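Local structure of eukaryotic initiation factor 4F subunit p150 (Saccharomyces cerevisiae, 2VSO) at residues T213-V218 with K267-D272. The protein serves as the large scaffold subunit of eIF4F, which engages the mRNA cap structure and gives the translation apparatus its first point of assembly. Sequence-based numbering, arbitrary orientation.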
loop_
_atom_site.group_PDB
_atom_site.type_symbol
_atom_site.label_atom_id
_atom_site.label_comp_id
_atom_site.label_asym_id
_atom_site.label_seq_id
_atom_site.Cartn_x
_atom_site.Cartn_y
_atom_site.Cartn_z
ATOM N N THR C 213 0.622 -17.216 -6.572
ATOM C CA THR C 213 1.725 -18.170 -6.571
ATOM C C THR C 213 2.868 -17.716 -7.470
ATOM O O THR C 213 4.030 -17.729 -7.062
ATOM C CB THR C 213 1.246 -19.580 -6.975
ATOM O OG1 THR C 213 0.520 -20.156 -5.885
ATOM C CG2 THR C 213 2.412 -20.469 -7.296
ATOM N N LEU C 214 2.519 -17.313 -8.690
ATOM C CA LEU C 214 3.468 -16.777 -9.665
ATOM C C LEU C 214 4.171 -15.535 -9.142
ATOM O O LEU C 214 5.370 -15.361 -9.322
ATOM C CB LEU C 214 2.726 -16.408 -10.943
ATOM C CG LEU C 214 2.240 -17.560 -11.800
ATOM C CD1 LEU C 214 1.109 -17.083 -12.674
ATOM C CD2 LEU C 214 3.407 -18.104 -12.613
ATOM N N GLU C 215 3.391 -14.657 -8.534
ATOM C CA GLU C 215 3.908 -13.494 -7.837
ATOM C C GLU C 215 4.979 -13.939 -6.849
ATOM O O GLU C 215 6.057 -13.360 -6.771
ATOM C CB GLU C 215 2.767 -12.828 -7.070
ATOM C CG GLU C 215 3.071 -11.439 -6.584
ATOM C CD GLU C 215 2.883 -10.408 -7.671
ATOM O OE1 GLU C 215 3.837 -9.640 -7.923
ATOM O OE2 GLU C 215 1.785 -10.378 -8.275
ATOM N N SER C 216 4.652 -14.980 -6.092
ATOM C CA SER C 216 5.499 -15.492 -5.030
ATOM C C SER C 216 6.835 -15.996 -5.562
ATOM O O SER C 216 7.879 -15.688 -4.991
ATOM C CB SER C 216 4.773 -16.615 -4.290
ATOM O OG SER C 216 5.621 -17.272 -3.364
ATOM N N VAL C 217 6.790 -16.765 -6.651
ATOM C CA VAL C 217 7.983 -17.330 -7.275
ATOM C C VAL C 217 8.943 -16.260 -7.765
ATOM O O VAL C 217 10.146 -16.340 -7.511
ATOM C CB VAL C 217 7.641 -18.248 -8.464
ATOM C CG1 VAL C 217 8.717 -19.289 -8.631
ATOM C CG2 VAL C 217 6.330 -18.943 -8.219
ATOM N N VAL C 218 8.407 -15.271 -8.479
ATOM C CA VAL C 218 9.199 -14.156 -8.982
ATOM C C VAL C 218 9.913 -13.463 -7.840
ATOM O O VAL C 218 11.136 -13.332 -7.855
ATOM C CB VAL C 218 8.340 -13.137 -9.792
ATOM C CG1 VAL C 218 9.105 -11.859 -10.015
ATOM C CG2 VAL C 218 7.908 -13.734 -11.129
ATOM N N LYS C 267 2.862 -11.475 -16.835
ATOM C CA LYS C 267 3.615 -11.903 -18.008
ATOM C C LYS C 267 4.873 -11.066 -18.147
ATOM O O LYS C 267 5.890 -11.549 -18.624
ATOM C CB LYS C 267 2.785 -11.786 -19.281
ATOM C CG LYS C 267 3.477 -12.387 -20.498
ATOM C CD LYS C 267 2.806 -11.982 -21.799
ATOM C CE LYS C 267 2.920 -10.481 -22.030
ATOM N NZ LYS C 267 2.022 -10.005 -23.123
ATOM N N PHE C 268 4.794 -9.809 -17.719
ATOM C CA PHE C 268 5.945 -8.923 -17.756
ATOM C C PHE C 268 6.948 -9.300 -16.683
ATOM O O PHE C 268 8.144 -9.195 -16.902
ATOM C CB PHE C 268 5.544 -7.443 -17.601
ATOM C CG PHE C 268 4.922 -6.844 -18.837
ATOM C CD1 PHE C 268 3.954 -5.859 -18.730
ATOM C CD2 PHE C 268 5.294 -7.277 -20.098
ATOM C CE1 PHE C 268 3.379 -5.320 -19.858
ATOM C CE2 PHE C 268 4.710 -6.741 -21.228
ATOM C CZ PHE C 268 3.756 -5.758 -21.105
ATOM N N LYS C 269 6.457 -9.718 -15.518
ATOM C CA LYS C 269 7.328 -10.155 -14.419
ATOM C C LYS C 269 8.128 -11.404 -14.788
ATOM O O LYS C 269 9.329 -11.472 -14.554
ATOM C CB LYS C 269 6.517 -10.413 -13.145
ATOM C CG LYS C 269 6.088 -9.145 -12.415
ATOM C CD LYS C 269 5.048 -9.438 -11.327
ATOM C CE LYS C 269 4.995 -8.308 -10.315
ATOM N NZ LYS C 269 4.868 -6.979 -10.972
ATOM N N LEU C 270 7.447 -12.379 -15.377
ATOM C CA LEU C 270 8.081 -13.607 -15.814
ATOM C C LEU C 270 9.136 -13.390 -16.892
ATOM O O LEU C 270 10.196 -13.991 -16.865
ATOM C CB LEU C 270 7.024 -14.590 -16.315
ATOM C CG LEU C 270 5.885 -14.875 -15.339
ATOM C CD1 LEU C 270 4.786 -15.675 -16.017
ATOM C CD2 LEU C 270 6.416 -15.616 -14.127
ATOM N N ILE C 271 8.829 -12.540 -17.862
ATOM C CA ILE C 271 9.751 -12.273 -18.955
ATOM C C ILE C 271 10.998 -11.560 -18.428
ATOM O O ILE C 271 12.096 -11.701 -18.975
ATOM C CB ILE C 271 9.053 -11.479 -20.082
ATOM C CG1 ILE C 271 8.149 -12.412 -20.884
ATOM C CG2 ILE C 271 10.057 -10.832 -21.013
ATOM C CD1 ILE C 271 7.054 -11.692 -21.616
ATOM N N ASP C 272 10.828 -10.835 -17.330
ATOM C CA ASP C 272 11.928 -10.093 -16.726
ATOM C C ASP C 272 12.893 -10.890 -15.842
ATOM O O ASP C 272 14.084 -10.597 -15.869
ATOM C CB ASP C 272 11.415 -8.847 -16.008
ATOM C CG ASP C 272 10.892 -7.796 -16.978
ATOM O OD1 ASP C 272 10.823 -8.095 -18.191
ATOM O OD2 ASP C 272 10.553 -6.677 -16.534
#
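Val218 meets helix 264-278 through its CG2 methyl, which rests 3.8 Å from Leu270 CD2 and 4.1 Å from Lys269 CB. One turn earlier, Leu214 brings CD2 to 4.2 Å from Leu270 CD2, the two leucine side chains crossing at about a right angle, so that one methyl of Leu270 serves both partners. Toward the more open flank, the aliphatic part of Lys269 runs past the carboxylate of Glu215. With CG anti to the backbone N (chi1 -166°) and a bend at chi2, Glu215 reaches back to the neighbouring helix although its CB points away. No salt bridge joins this pair: Glu215 OE1 and Lys269 NZ stay 4.2 Å apart, and Arg265 instead binds Glu215 OE2. With an alanine in place of Lys269, CB would still meet Val218, but loss of the CD and CE carbons beside Glu215 OE1 would probably open a gap over the carboxylate and remove a nearby positive charge. Behind the apolar contact, Ile256 of helix 242-257 touches both Leu214 and Leu270. The short segments run nearly parallel, 28° between axes 10.2 Å apart, with helix 242-257 between them in sequence: packing characteristic of the stacked helical hairpins of the HEAT-like MIF4G domain, here near its C-terminal end.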